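Local coordinates for protein diguanylate cyclase (Vibrio cholerae serotype O1, PDB 6EIB) that catalyses the magnesium-dependent condensation of two GTP molecules into cyclic di-GMP through its GGEEF domain and is involved in biofilm formation, at residues A[12-17]-A[81-86]; A[6-11]-A[72-77]; A[28-33]-A[88-93]; A[119-124]-A[153-158]. One frame throughout, in Å; residues are numbered along the deposited sequence. Where two conformers were deposited one is given.

Contact 1: A[12-17]-A[81-86]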
loop_
_atom_site.group_PDB
_atom_site.type_symbol
_atom_site.label_atom_id
_atom_site.label_comp_id
_atom_site.label_asym_id
_atom_site.label_seq_id
_atom_site.Cartn_x
_atom_site.Cartn_y
_atom_site.Cartn_z
ATOM N N LYS A 12 -13.491 1.390 6.947
ATOM C CA LYS A 12 -13.095 0.327 7.885
ATOM C C LYS A 12 -11.598 0.377 8.142
ATOM O O LYS A 12 -11.114 0.037 9.231
ATOM C CB LYS A 12 -13.442 -1.041 7.316
ATOM C CG LYS A 12 -14.843 -1.492 7.527
ATOM C CD LYS A 12 -15.197 -2.452 6.393
ATOM C CE LYS A 12 -16.702 -2.687 6.289
ATOM N NZ LYS A 12 -16.999 -3.565 5.107
ATOM N N LEU A 13 -10.859 0.747 7.096
ATOM C CA LEU A 13 -9.410 0.803 7.189
ATOM C C LEU A 13 -8.985 1.775 8.272
ATOM O O LEU A 13 -8.155 1.433 9.140
ATOM C CB LEU A 13 -8.777 1.195 5.832
ATOM C CG LEU A 13 -7.230 1.218 5.776
ATOM C CD1 LEU A 13 -6.623 2.463 6.367
ATOM C CD2 LEU A 13 -6.628 -0.045 6.484
ATOM N N TRP A 14 -9.491 3.005 8.203
ATOM C CA TRP A 14 -9.013 3.991 9.155
ATOM C C TRP A 14 -9.343 3.570 10.581
ATOM O O TRP A 14 -8.524 3.729 11.488
ATOM C CB TRP A 14 -9.591 5.368 8.874
ATOM C CG TRP A 14 -9.158 6.013 7.573
ATOM C CD1 TRP A 14 -9.992 6.492 6.591
ATOM C CD2 TRP A 14 -7.813 6.273 7.121
ATOM N NE1 TRP A 14 -9.251 7.036 5.563
ATOM C CE2 TRP A 14 -7.917 6.934 5.866
ATOM C CE3 TRP A 14 -6.538 6.036 7.654
ATOM C CZ2 TRP A 14 -6.804 7.336 5.138
ATOM C CZ3 TRP A 14 -5.415 6.447 6.907
ATOM C CH2 TRP A 14 -5.563 7.098 5.677
ATOM N N ALA A 15 -10.542 3.050 10.781
ATOM C CA ALA A 15 -10.943 2.580 12.121
ATOM C C ALA A 15 -10.095 1.393 12.569
ATOM O O ALA A 15 -9.684 1.343 13.718
ATOM C CB ALA A 15 -12.432 2.209 12.155
ATOM N N ASP A 16 -9.849 0.422 11.685
ATOM C CA ASP A 16 -8.996 -0.706 12.059
ATOM C C ASP A 16 -7.576 -0.214 12.363
ATOM O O ASP A 16 -6.927 -0.663 13.318
ATOM C CB ASP A 16 -8.974 -1.774 10.949
ATOM C CG ASP A 16 -10.263 -2.597 10.899
ATOM O OD1 ASP A 16 -10.956 -2.657 11.930
ATOM O OD2 ASP A 16 -10.579 -3.174 9.839
ATOM N N PHE A 17 -7.103 0.730 11.566
ATOM C CA PHE A 17 -5.768 1.291 11.751
ATOM C C PHE A 17 -5.662 1.993 13.123
ATOM O O PHE A 17 -4.674 1.818 13.846
ATOM C CB PHE A 17 -5.474 2.279 10.608
ATOM C CG PHE A 17 -4.035 2.663 10.475
ATOM C CD1 PHE A 17 -3.068 2.114 11.297
ATOM C CD2 PHE A 17 -3.652 3.590 9.499
ATOM C CE1 PHE A 17 -1.728 2.488 11.168
ATOM C CE2 PHE A 17 -2.325 3.973 9.342
ATOM C CZ PHE A 17 -1.362 3.445 10.172
ATOM N N GLU A 81 -4.587 5.055 -4.779
ATOM C CA GLU A 81 -3.671 4.941 -3.655
ATOM C C GLU A 81 -4.255 3.961 -2.649
ATOM O O GLU A 81 -5.438 4.010 -2.335
ATOM C CB GLU A 81 -3.398 6.290 -2.967
ATOM C CG GLU A 81 -2.282 6.203 -1.873
ATOM C CD GLU A 81 -2.134 7.508 -1.050
ATOM O OE1 GLU A 81 -2.383 8.578 -1.654
ATOM O OE2 GLU A 81 -1.831 7.452 0.192
ATOM N N PHE A 82 -3.409 3.073 -2.171
ATOM C CA PHE A 82 -3.792 2.086 -1.170
ATOM C C PHE A 82 -2.930 2.218 0.029
ATOM O O PHE A 82 -1.808 2.749 -0.030
ATOM C CB PHE A 82 -3.660 0.643 -1.708
ATOM C CG PHE A 82 -4.669 0.296 -2.747
ATOM C CD1 PHE A 82 -4.474 0.658 -4.090
ATOM C CD2 PHE A 82 -5.828 -0.377 -2.390
ATOM C CE1 PHE A 82 -5.428 0.335 -5.052
ATOM C CE2 PHE A 82 -6.779 -0.699 -3.333
ATOM C CZ PHE A 82 -6.581 -0.352 -4.674
ATOM N N ILE A 83 -3.446 1.695 1.129
ATOM C CA ILE A 83 -2.664 1.584 2.319
ATOM C C ILE A 83 -2.803 0.152 2.837
ATOM O O ILE A 83 -3.894 -0.418 2.800
ATOM C CB ILE A 83 -3.145 2.633 3.328
ATOM C CG1 ILE A 83 -2.338 2.634 4.619
ATOM C CG2 ILE A 83 -4.566 2.346 3.690
ATOM C CD1 ILE A 83 -2.721 3.897 5.490
ATOM N N ILE A 84 -1.691 -0.419 3.284
ATOM C CA ILE A 84 -1.706 -1.714 3.946
ATOM C C ILE A 84 -1.140 -1.548 5.339
ATOM O O ILE A 84 -0.043 -1.013 5.523
ATOM C CB ILE A 84 -0.903 -2.749 3.168
ATOM C CG1 ILE A 84 -1.451 -2.857 1.750
ATOM C CG2 ILE A 84 -0.966 -4.150 3.850
ATOM C CD1 ILE A 84 -0.540 -3.631 0.837
ATOM N N VAL A 85 -1.890 -2.042 6.317
ATOM C CA VAL A 85 -1.459 -1.962 7.697
ATOM C C VAL A 85 -1.153 -3.329 8.211
ATOM O O VAL A 85 -2.006 -4.217 8.111
ATOM C CB VAL A 85 -2.545 -1.299 8.581
ATOM C CG1 VAL A 85 -2.152 -1.367 10.090
ATOM C CG2 VAL A 85 -2.782 0.151 8.106
ATOM N N LEU A 86 0.057 -3.518 8.742
ATOM C CA LEU A 86 0.486 -4.865 9.170
ATOM C C LEU A 86 0.736 -4.930 10.678
ATOM O O LEU A 86 1.703 -4.358 11.171
ATOM C CB LEU A 86 1.747 -5.311 8.430
ATOM C CG LEU A 86 1.866 -5.447 6.905
ATOM C CD1 LEU A 86 3.319 -5.634 6.518
ATOM C CD2 LEU A 86 1.140 -6.675 6.418
#
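Leu13 and Phe17 of the helical segment 12-17 face Ile83 and Val85 of strand 81-86, the two axes passing 9.8 Å apart with their chain directions 29° from parallel. Ile83 and Val85 both point at the helix, and their branches divide the work. Val85 CG2 sits over the centre of one face of the Phe17 ring, 3.6 Å from the centroid and 10° off its normal, a well-aligned CH-pi contact; CG1 of the same valine reaches the CD1 and CE1 side of that ring. Ile83 presses CG2 against Leu13 CD1 at 3.4 Å, tighter than usual carbon contact. Its CG1 arm, anti to the backbone N (chi1 -178°), puts CD1 in touch with both Phe17 CE2 at 3.9 Å and Trp14 CZ3 at 4.0 Å. Ile133 and Ile136 of helix 133-148 also touch Phe17. No hydrogen bond links the two segments: on this face of the GGDEF-domain sheet, helix and strand are joined by buried apolar packing and one CH-pi contact.

Contact 2: A[6-11]-A[72-77]. With EDO (1,2-ethanediol), chain L; SO4 (sulfate ion), chain H.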
loop_
_atom_site.group_PDB
_atom_site.type_symbol
_atom_site.label_atom_id
_atom_site.label_comp_id
_atom_site.label_asym_id
_atom_site.label_seq_id
_atom_site.Cartn_x
_atom_site.Cartn_y
_atom_site.Cartn_z
ATOM N N GLN A 6 -14.719 -4.769 -0.478
ATOM C CA GLN A 6 -15.130 -4.900 0.900
ATOM C C GLN A 6 -13.890 -5.014 1.779
ATOM O O GLN A 6 -13.802 -4.346 2.819
ATOM C CB GLN A 6 -16.083 -6.094 1.059
ATOM C CG GLN A 6 -17.507 -5.774 0.569
ATOM C CD GLN A 6 -18.466 -6.953 0.624
ATOM O OE1 GLN A 6 -18.052 -8.113 0.616
ATOM N NE2 GLN A 6 -19.761 -6.655 0.714
ATOM N N LEU A 7 -12.905 -5.800 1.347
ATOM C CA LEU A 7 -11.691 -5.923 2.142
ATOM C C LEU A 7 -10.848 -4.650 2.109
ATOM O O LEU A 7 -10.010 -4.445 2.993
ATOM C CB LEU A 7 -10.853 -7.110 1.660
ATOM C CG LEU A 7 -11.508 -8.494 1.798
ATOM C CD1 LEU A 7 -10.672 -9.555 1.097
ATOM C CD2 LEU A 7 -11.735 -8.848 3.269
ATOM N N CYS A 8 -11.083 -3.770 1.134
ATOM C CA CYS A 8 -10.277 -2.555 1.063
ATOM C C CYS A 8 -11.129 -1.304 1.300
ATOM O O CYS A 8 -10.794 -0.213 0.822
ATOM C CB CYS A 8 -9.539 -2.455 -0.285
ATOM S SG CYS A 8 -8.113 -3.600 -0.485
ATOM N N ASN A 9 -12.191 -1.465 2.088
ATOM C CA ASN A 9 -13.091 -0.366 2.415
ATOM C C ASN A 9 -12.321 0.720 3.152
ATOM O O ASN A 9 -11.583 0.419 4.089
ATOM C CB ASN A 9 -14.268 -0.860 3.267
ATOM C CG ASN A 9 -15.260 0.245 3.603
ATOM O OD1 ASN A 9 -15.226 0.833 4.696
ATOM N ND2 ASN A 9 -16.161 0.525 2.663
ATOM N N ARG A 10 -12.431 1.962 2.675
ATOM C CA ARG A 10 -11.664 3.065 3.270
ATOM C C ARG A 10 -12.087 3.368 4.701
ATOM O O ARG A 10 -11.252 3.572 5.595
ATOM C CB ARG A 10 -11.810 4.336 2.414
ATOM C CG ARG A 10 -11.088 5.545 2.974
ATOM C CD ARG A 10 -11.078 6.661 1.925
ATOM N NE ARG A 10 -12.420 6.886 1.397
ATOM C CZ ARG A 10 -13.375 7.573 2.025
ATOM N NH1 ARG A 10 -13.150 8.107 3.223
ATOM N NH2 ARG A 10 -14.567 7.709 1.465
ATOM N N ARG A 11 -13.387 3.444 4.914
ATOM C CA ARG A 11 -13.916 3.691 6.243
ATOM C C ARG A 11 -13.427 2.675 7.286
ATOM O O ARG A 11 -13.022 3.054 8.390
ATOM C CB ARG A 11 -15.443 3.695 6.176
ATOM C CG ARG A 11 -16.098 3.933 7.474
ATOM C CD ARG A 11 -17.615 3.909 7.327
ATOM N NE ARG A 11 -18.213 4.833 8.276
ATOM C CZ ARG A 11 -19.122 5.754 7.980
ATOM N NH1 ARG A 11 -19.586 5.873 6.740
ATOM N NH2 ARG A 11 -19.593 6.535 8.944
ATOM N N HIS A 72 -3.696 -8.643 7.959
ATOM C CA HIS A 72 -3.338 -7.304 7.524
ATOM C C HIS A 72 -4.638 -6.596 7.218
ATOM O O HIS A 72 -5.668 -7.252 7.043
ATOM C CB HIS A 72 -2.416 -7.374 6.306
ATOM C CG HIS A 72 -3.068 -7.927 5.077
ATOM N ND1 HIS A 72 -3.054 -9.270 4.765
ATOM C CD2 HIS A 72 -3.629 -7.300 4.011
ATOM C CE1 HIS A 72 -3.668 -9.457 3.609
ATOM N NE2 HIS A 72 -4.008 -8.272 3.122
ATOM N N PHE A 73 -4.603 -5.267 7.189
ATOM C CA PHE A 73 -5.760 -4.470 6.827
ATOM C C PHE A 73 -5.436 -3.763 5.528
ATOM O O PHE A 73 -4.284 -3.411 5.335
ATOM C CB PHE A 73 -6.097 -3.423 7.893
ATOM C CG PHE A 73 -6.265 -3.986 9.274
ATOM C CD1 PHE A 73 -7.372 -4.768 9.589
ATOM C CD2 PHE A 73 -5.335 -3.711 10.262
ATOM C CE1 PHE A 73 -7.551 -5.276 10.899
ATOM C CE2 PHE A 73 -5.504 -4.218 11.574
ATOM C CZ PHE A 73 -6.596 -4.994 11.880
ATOM N N CYS A 74 -6.436 -3.576 4.665
ATOM C CA CYS A 74 -6.245 -2.876 3.394
ATOM C C CYS A 74 -7.260 -1.776 3.222
ATOM O O CYS A 74 -8.406 -1.917 3.643
ATOM C CB CYS A 74 -6.360 -3.868 2.221
ATOM S SG CYS A 74 -6.433 -3.031 0.552
ATOM N N GLY A 75 -6.868 -0.681 2.562
ATOM C CA GLY A 75 -7.836 0.355 2.268
ATOM C C GLY A 75 -7.467 1.067 0.974
ATOM O O GLY A 75 -6.308 1.366 0.707
ATOM N N ARG A 76 -8.464 1.297 0.151
ATOM C CA ARG A 76 -8.252 2.169 -0.986
ATOM C C ARG A 76 -8.496 3.571 -0.499
ATOM O O ARG A 76 -9.642 3.960 -0.368
ATOM C CB ARG A 76 -9.200 1.811 -2.113
ATOM C CG ARG A 76 -8.925 2.555 -3.421
ATOM C CD ARG A 76 -10.118 2.394 -4.334
ATOM N NE ARG A 76 -9.904 3.054 -5.602
ATOM C CZ ARG A 76 -10.849 3.193 -6.514
ATOM N NH1 ARG A 76 -12.065 2.720 -6.257
ATOM N NH2 ARG A 76 -10.574 3.814 -7.667
ATOM N N VAL A 77 -7.446 4.351 -0.270
ATOM C CA VAL A 77 -7.665 5.672 0.344
ATOM C C VAL A 77 -7.731 6.837 -0.657
ATOM O O VAL A 77 -8.004 7.999 -0.290
ATOM C CB VAL A 77 -6.584 5.966 1.391
ATOM C CG1 VAL A 77 -6.719 4.996 2.577
ATOM C CG2 VAL A 77 -5.186 5.886 0.764
HETATM C C1 EDO L . -19.073 9.652 8.945
HETATM O O1 EDO L . -18.394 8.957 7.894
HETATM C C2 EDO L . -20.542 9.823 8.570
HETATM O O2 EDO L . -21.243 8.588 8.770
HETATM S S SO4 H . -11.994 6.384 -2.608
HETATM O O1 SO4 H . -12.916 5.584 -3.410
HETATM O O2 SO4 H . -10.641 6.191 -3.110
HETATM O O3 SO4 H . -12.336 7.803 -2.703
HETATM O O4 SO4 H . -12.065 5.948 -1.218
HETATM O O HOH W 1 -8.493 -4.893 5.501
HETATM O O HOH W 2 -10.585 -2.103 4.917
#
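Cys8 overlaps Cys74 through a covalent bond, the disulfide SG-SG distance being 2.1 Å with a chi3 of 94°, close to the relaxed right angle. The cysteines approach it differently: Cys74 SG lies anti to its backbone N (chi1 170°), whereas Cys8 SG stands beside its own. Two residues further along the strand, Arg76 N donates a nearly straight hydrogen bond to Cys8 O (2.9 Å, 166°), and Gly75 CA makes a CA-H...O contact with the same oxygen. Water 1 bridges Leu7 O and Cys74 N, accepting from the latter at 2.6 Å. At the other end Arg10 CB rests 3.5 Å from Arg76 O, and the bend of the arginine at chi3 brings NE to a sulfate oxygen, O4, at 2.8 Å; the ion probably comes from the crystallisation liquor. Asn9 takes the N-cap position of helix 10-27, its OD1 accepting from Lys12 N. The arrangement is a disulfide that ties the turn between helices 4-7 and 10-27 to the outermost strand 73-76 of the GGDEF-domain sheet.

Contact 3: A[28-33]-A[88-93]. With SO4 (sulfate ion), chain E.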
loop_
_atom_site.group_PDB
_atom_site.type_symbol
_atom_site.label_atom_id
_atom_site.label_comp_id
_atom_site.label_asym_id
_atom_site.label_seq_id
_atom_site.Cartn_x
_atom_site.Cartn_y
_atom_site.Cartn_z
ATOM N N ARG A 28 2.962 -3.232 23.039
ATOM C CA ARG A 28 4.340 -3.001 22.601
ATOM C C ARG A 28 4.739 -3.895 21.423
ATOM O O ARG A 28 5.763 -4.559 21.474
ATOM C CB ARG A 28 5.295 -3.194 23.784
ATOM C CG ARG A 28 5.081 -2.145 24.868
ATOM C CD ARG A 28 5.855 -2.360 26.188
ATOM N NE ARG A 28 5.514 -3.579 26.905
ATOM C CZ ARG A 28 6.398 -4.398 27.473
ATOM N NH1 ARG A 28 7.702 -4.141 27.398
ATOM N NH2 ARG A 28 5.981 -5.483 28.112
ATOM N N GLN A 29 3.933 -3.888 20.363
ATOM C CA GLN A 29 4.238 -4.637 19.162
ATOM C C GLN A 29 4.567 -3.659 18.034
ATOM O O GLN A 29 4.004 -2.537 17.983
ATOM C CB GLN A 29 3.044 -5.517 18.768
ATOM C CG GLN A 29 2.666 -6.599 19.807
ATOM C CD GLN A 29 1.357 -7.304 19.442
ATOM O OE1 GLN A 29 0.627 -6.857 18.546
ATOM N NE2 GLN A 29 1.068 -8.398 20.113
ATOM N N PRO A 30 5.399 -4.102 17.080
ATOM C CA PRO A 30 5.646 -3.205 15.935
ATOM C C PRO A 30 4.408 -3.125 15.051
ATOM O O PRO A 30 3.634 -4.082 14.982
ATOM C CB PRO A 30 6.815 -3.867 15.209
ATOM C CG PRO A 30 6.723 -5.366 15.588
ATOM C CD PRO A 30 6.180 -5.352 17.022
ATOM N N LEU A 31 4.230 -2.009 14.343
ATOM C CA LEU A 31 3.055 -1.833 13.509
ATOM C C LEU A 31 3.494 -1.144 12.234
ATOM O O LEU A 31 3.847 0.017 12.294
ATOM C CB LEU A 31 2.008 -0.939 14.209
ATOM C CG LEU A 31 0.740 -0.557 13.444
ATOM C CD1 LEU A 31 -0.093 -1.768 13.106
ATOM C CD2 LEU A 31 -0.125 0.470 14.193
ATOM N N SER A 32 3.356 -1.798 11.088
ATOM C CA SER A 32 3.881 -1.217 9.836
ATOM C C SER A 32 2.800 -0.732 8.889
ATOM O O SER A 32 1.649 -1.174 8.930
ATOM C CB SER A 32 4.771 -2.239 9.107
ATOM O OG SER A 32 5.992 -2.466 9.798
ATOM N N CYS A 33 3.185 0.202 8.010
ATOM C CA CYS A 33 2.224 0.840 7.164
ATOM C C CYS A 33 2.830 0.977 5.775
ATOM O O CYS A 33 3.935 1.485 5.655
ATOM C CB CYS A 33 1.877 2.215 7.749
ATOM S SG CYS A 33 0.685 3.130 6.803
ATOM N N ASN A 88 1.886 -6.336 14.340
ATOM C CA ASN A 88 2.990 -7.147 14.831
ATOM C C ASN A 88 3.994 -7.459 13.714
ATOM O O ASN A 88 4.421 -8.612 13.537
ATOM C CB ASN A 88 2.471 -8.448 15.483
ATOM C CG ASN A 88 3.455 -9.008 16.464
ATOM O OD1 ASN A 88 4.240 -8.254 17.044
ATOM N ND2 ASN A 88 3.404 -10.326 16.702
ATOM N N THR A 89 4.346 -6.420 12.956
ATOM C CA THR A 89 5.239 -6.548 11.816
ATOM C C THR A 89 6.274 -5.429 11.826
ATOM O O THR A 89 5.934 -4.231 11.919
ATOM C CB THR A 89 4.452 -6.516 10.501
ATOM O OG1 THR A 89 3.516 -7.605 10.494
ATOM C CG2 THR A 89 5.394 -6.670 9.293
ATOM N N HIS A 90 7.535 -5.816 11.761
ATOM C CA HIS A 90 8.625 -4.851 11.796
ATOM C C HIS A 90 8.753 -4.169 10.437
ATOM O O HIS A 90 8.325 -4.727 9.426
ATOM C CB HIS A 90 9.961 -5.530 12.193
ATOM C CG HIS A 90 9.992 -6.044 13.601
ATOM N ND1 HIS A 90 10.041 -5.205 14.698
ATOM C CD2 HIS A 90 10.089 -7.308 14.085
ATOM C CE1 HIS A 90 10.090 -5.941 15.800
ATOM N NE2 HIS A 90 10.131 -7.218 15.457
ATOM N N VAL A 91 9.322 -2.969 10.397
ATOM C CA VAL A 91 9.258 -2.180 9.156
ATOM C C VAL A 91 9.995 -2.872 7.993
ATOM O O VAL A 91 9.508 -2.819 6.865
ATOM C CB VAL A 91 9.783 -0.727 9.379
ATOM C CG1 VAL A 91 11.291 -0.690 9.634
ATOM C CG2 VAL A 91 9.369 0.210 8.217
ATOM N N GLU A 92 11.125 -3.530 8.250
ATOM C CA GLU A 92 11.871 -4.249 7.192
ATOM C C GLU A 92 11.091 -5.361 6.546
ATOM O O GLU A 92 11.200 -5.570 5.340
ATOM C CB GLU A 92 13.189 -4.841 7.710
ATOM C CG GLU A 92 14.381 -3.870 7.782
ATOM C CD GLU A 92 14.445 -3.017 9.057
ATOM O OE1 GLU A 92 13.579 -3.158 9.932
ATOM O OE2 GLU A 92 15.397 -2.220 9.206
ATOM N N THR A 93 10.322 -6.088 7.342
ATOM C CA THR A 93 9.474 -7.144 6.808
ATOM C C THR A 93 8.449 -6.501 5.878
ATOM O O THR A 93 8.275 -6.936 4.736
ATOM C CB THR A 93 8.781 -7.910 7.936
ATOM O OG1 THR A 93 9.776 -8.440 8.824
ATOM C CG2 THR A 93 7.928 -9.047 7.375
HETATM S S SO4 E . 9.928 -1.596 13.993
HETATM O O1 SO4 E . 8.707 -0.928 13.552
HETATM O O2 SO4 E . 10.277 -2.634 13.036
HETATM O O3 SO4 E . 11.020 -0.640 14.103
HETATM O O4 SO4 E . 9.683 -2.257 15.295
HETATM O O HOH W 3 1.210 -4.365 16.104
#
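Pro30 and His90 make the main apolar contact between segments 28-33 and 88-93. Pro30 CG lies over one face of the imidazole, offset toward the rim and 3.6 Å from its centroid, a CH-pi contact. Next to it the Gln29 and Asn88 side chains stack amide on amide with their planes 26° apart, and Asn88 OD1 comes 3.4 Å from Gln29 CB.

Hydrogen bonds form a second group. Thr89 N donates to Pro30 O at 3.2 Å with a bent angle of 142°, and water 3 joins that oxygen to Asn88 N. Ser32 OG, turned beside its own backbone N (chi1 -70°), gives its proton to Thr89 O at 2.8 Å, approaching from above the carbonyl plane.

The third group is the set of hydrogen bonds to a bound anion. A sulfate, probably from the crystallisation liquor, receives His90 ND1 at O4 (3.0 Å) and Val91 N at O2 (2.8 Å), and Ser125 OG binds it too. With His90 as N-cap, the anion meets the start of helix 91-107, where the helix dipole would be expected to stabilise negative charge. The buried Ser32 hydroxyl thus has a carbonyl partner, while the nearby anion may encourage protonation of His90.

Contact 4: A[119-124]-A[153-158]. With SO4 (sulfate ion), chain G; EDO (1,2-ethanediol), chain I.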
loop_
_atom_site.group_PDB
_atom_site.type_symbol
_atom_site.label_atom_id
_atom_site.label_comp_id
_atom_site.label_asym_id
_atom_site.label_seq_id
_atom_site.Cartn_x
_atom_site.Cartn_y
_atom_site.Cartn_z
ATOM N N LEU A 119 3.773 0.358 -9.895
ATOM C CA LEU A 119 3.322 1.086 -8.719
ATOM C C LEU A 119 4.540 1.574 -7.962
ATOM O O LEU A 119 5.646 1.112 -8.234
ATOM C CB LEU A 119 2.416 0.180 -7.841
ATOM C CG LEU A 119 2.970 -1.104 -7.205
ATOM C CD1 LEU A 119 3.741 -0.818 -5.909
ATOM C CD2 LEU A 119 1.821 -2.079 -6.938
ATOM N N CYS A 120 4.361 2.521 -7.041
ATOM C CA CYS A 120 5.439 2.894 -6.125
ATOM C C CYS A 120 4.908 2.645 -4.738
ATOM O O CYS A 120 3.699 2.603 -4.561
ATOM C CB CYS A 120 5.849 4.364 -6.254
ATOM S SG CYS A 120 6.739 4.689 -7.816
ATOM N N ALA A 121 5.799 2.526 -3.762
ATOM C CA ALA A 121 5.353 2.257 -2.402
ATOM C C ALA A 121 6.243 2.990 -1.441
ATOM O O ALA A 121 7.450 3.152 -1.692
ATOM C CB ALA A 121 5.368 0.709 -2.097
ATOM N N GLY A 122 5.651 3.466 -0.349
ATOM C CA GLY A 122 6.450 4.041 0.713
ATOM C C GLY A 122 6.107 3.240 1.970
ATOM O O GLY A 122 4.947 2.842 2.153
ATOM N N VAL A 123 7.086 3.038 2.839
ATOM C CA VAL A 123 6.897 2.203 4.042
ATOM C C VAL A 123 7.344 2.872 5.342
ATOM O O VAL A 123 8.413 3.480 5.418
ATOM C CB VAL A 123 7.687 0.899 3.921
ATOM C CG1 VAL A 123 7.346 -0.032 5.077
ATOM C CG2 VAL A 123 7.429 0.243 2.566
ATOM N N SER A 124 6.544 2.756 6.396
ATOM C CA SER A 124 7.037 3.199 7.671
ATOM C C SER A 124 6.391 2.334 8.716
ATOM O O SER A 124 5.695 1.359 8.398
ATOM C CB SER A 124 6.712 4.689 7.927
ATOM O OG SER A 124 7.478 5.201 9.031
ATOM N N ASN A 153 7.660 2.605 -10.613
ATOM C CA ASN A 153 8.225 1.307 -10.208
ATOM C C ASN A 153 9.384 1.442 -9.196
ATOM O O ASN A 153 10.512 1.004 -9.478
ATOM C CB ASN A 153 8.682 0.519 -11.436
ATOM C CG ASN A 153 8.939 -0.945 -11.111
ATOM O OD1 ASN A 153 8.283 -1.509 -10.207
ATOM N ND2 ASN A 153 9.827 -1.593 -11.887
ATOM N N ARG A 154 9.092 2.070 -8.034
ATOM C CA ARG A 154 10.083 2.356 -6.979
ATOM C C ARG A 154 9.494 2.176 -5.570
ATOM O O ARG A 154 8.337 2.480 -5.331
ATOM C CB ARG A 154 10.616 3.789 -7.084
ATOM C CG ARG A 154 11.374 4.124 -8.413
ATOM C CD ARG A 154 12.705 3.374 -8.473
ATOM N NE ARG A 154 13.584 3.841 -9.544
ATOM C CZ ARG A 154 13.549 3.371 -10.788
ATOM N NH1 ARG A 154 12.678 2.420 -11.119
ATOM N NH2 ARG A 154 14.387 3.844 -11.698
ATOM N N CYS A 155 10.335 1.733 -4.645
ATOM C CA CYS A 155 9.940 1.552 -3.256
ATOM C C CYS A 155 10.918 2.251 -2.336
ATOM O O CYS A 155 12.125 2.220 -2.572
ATOM C CB CYS A 155 9.871 0.071 -2.892
ATOM S SG CYS A 155 8.383 -0.713 -3.449
ATOM N N CYS A 156 10.400 2.885 -1.283
ATOM C CA CYS A 156 11.260 3.567 -0.318
ATOM C C CYS A 156 10.798 3.331 1.115
ATOM O O CYS A 156 9.610 3.323 1.407
ATOM C CB CYS A 156 11.304 5.078 -0.582
ATOM S SG CYS A 156 12.514 5.575 -1.824
ATOM N N ILE A 157 11.752 3.155 2.017
ATOM C CA ILE A 157 11.411 3.128 3.437
ATOM C C ILE A 157 11.672 4.524 4.022
ATOM O O ILE A 157 12.651 5.182 3.663
ATOM C CB ILE A 157 12.208 2.067 4.171
ATOM C CG1 ILE A 157 11.738 1.916 5.614
ATOM C CG2 ILE A 157 13.665 2.394 4.148
ATOM C CD1 ILE A 157 12.335 0.670 6.222
ATOM N N TYR A 158 10.783 5.021 4.867
ATOM C CA TYR A 158 11.053 6.338 5.460
ATOM C C TYR A 158 12.226 6.333 6.420
ATOM O O TYR A 158 12.288 5.507 7.322
ATOM C CB TYR A 158 9.827 6.873 6.189
ATOM C CG TYR A 158 10.079 8.212 6.843
ATOM C CD1 TYR A 158 10.597 8.284 8.145
ATOM C CD2 TYR A 158 9.815 9.392 6.179
ATOM C CE1 TYR A 158 10.841 9.491 8.759
ATOM C CE2 TYR A 158 10.053 10.617 6.788
ATOM C CZ TYR A 158 10.567 10.654 8.077
ATOM O OH TYR A 158 10.807 11.861 8.699
HETATM S S SO4 G . 10.643 15.344 8.521
HETATM O O1 SO4 G . 9.781 14.436 7.779
HETATM O O2 SO4 G . 11.987 15.277 7.958
HETATM O O3 SO4 G . 10.151 16.714 8.380
HETATM O O4 SO4 G . 10.656 14.939 9.923
HETATM C C1 EDO I . 11.178 -0.035 -14.605
HETATM O O1 EDO I . 10.020 -0.672 -14.067
HETATM C C2 EDO I . 10.731 0.659 -15.871
HETATM O O2 EDO I . 9.880 1.755 -15.511
HETATM O O HOH W 4 5.769 -2.022 -10.134
HETATM O O HOH W 5 10.126 4.186 9.030
#
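Segments 119-124 and 153-158 run as parallel neighbours, the axes of strands 119-124 and 154-157 passing 4.7 Å apart and 5° from exact alignment, with Ala121 paired to Cys155, Gly122 to Cys156 and Val123 to Ile157. Four backbone hydrogen bonds fix this register: Ala121 N to Arg154 O (3.0 Å), Cys156 N to Ala121 O (3.0 Å), Val123 N to Cys156 O (2.9 Å) and Tyr158 N to Val123 O (2.9 Å), the last almost straight at 176°.

On one face Ala121, Cys155, Val123 and Ile157 point the same way. The other face carries Cys120, whose SG touches Arg154 CB at 4.0 Å. Arg154 then bends at chi2 (-69°), and its NH1 donates to Asn153 O from above the carbonyl plane. Water 4 connects Leu119 N with Asn153 OD1, which also accepts from Arg102. At the far end, water 5 spans Ser124 OG, itself bonded to Arg139, and Tyr158 O, while Tyr158 OH donates at 2.9 Å to O1 of a sulfate probably from the crystallisation liquor.

The pair forms the strands of a beta-alpha-beta unit. Its connecting helix 133-148 packs on the Cys120 and Cys156 face, helix 91-107 meets Cys155 and Ile157 on the other, and strand 31-38 flanks 119-125 across from edge strand 154-157.

How the contacts relate
From the N terminus, contact 2 closes the span from residues 6-11 to strand 73-76, and contact 1 returns the following turns of helix 10-27 to strand 81-87. Contact 3 then joins the start of strand 31-38 to the entry of helix 91-107. The segments of these three alternate along the chain, so each loop crosses the other two; contact 4 opens only after they have closed and completes the opposite edge of the sheet. Contacts 1 and 2 meet through adjoining strands, as in Ile83 N to Gly75 O (2.9 Å). Leu86 N to Ser32 O joins contacts 1 and 3, and Cys33 N to Ser124 O joins contacts 3 and 4, carrying backbone pairing across all five strands.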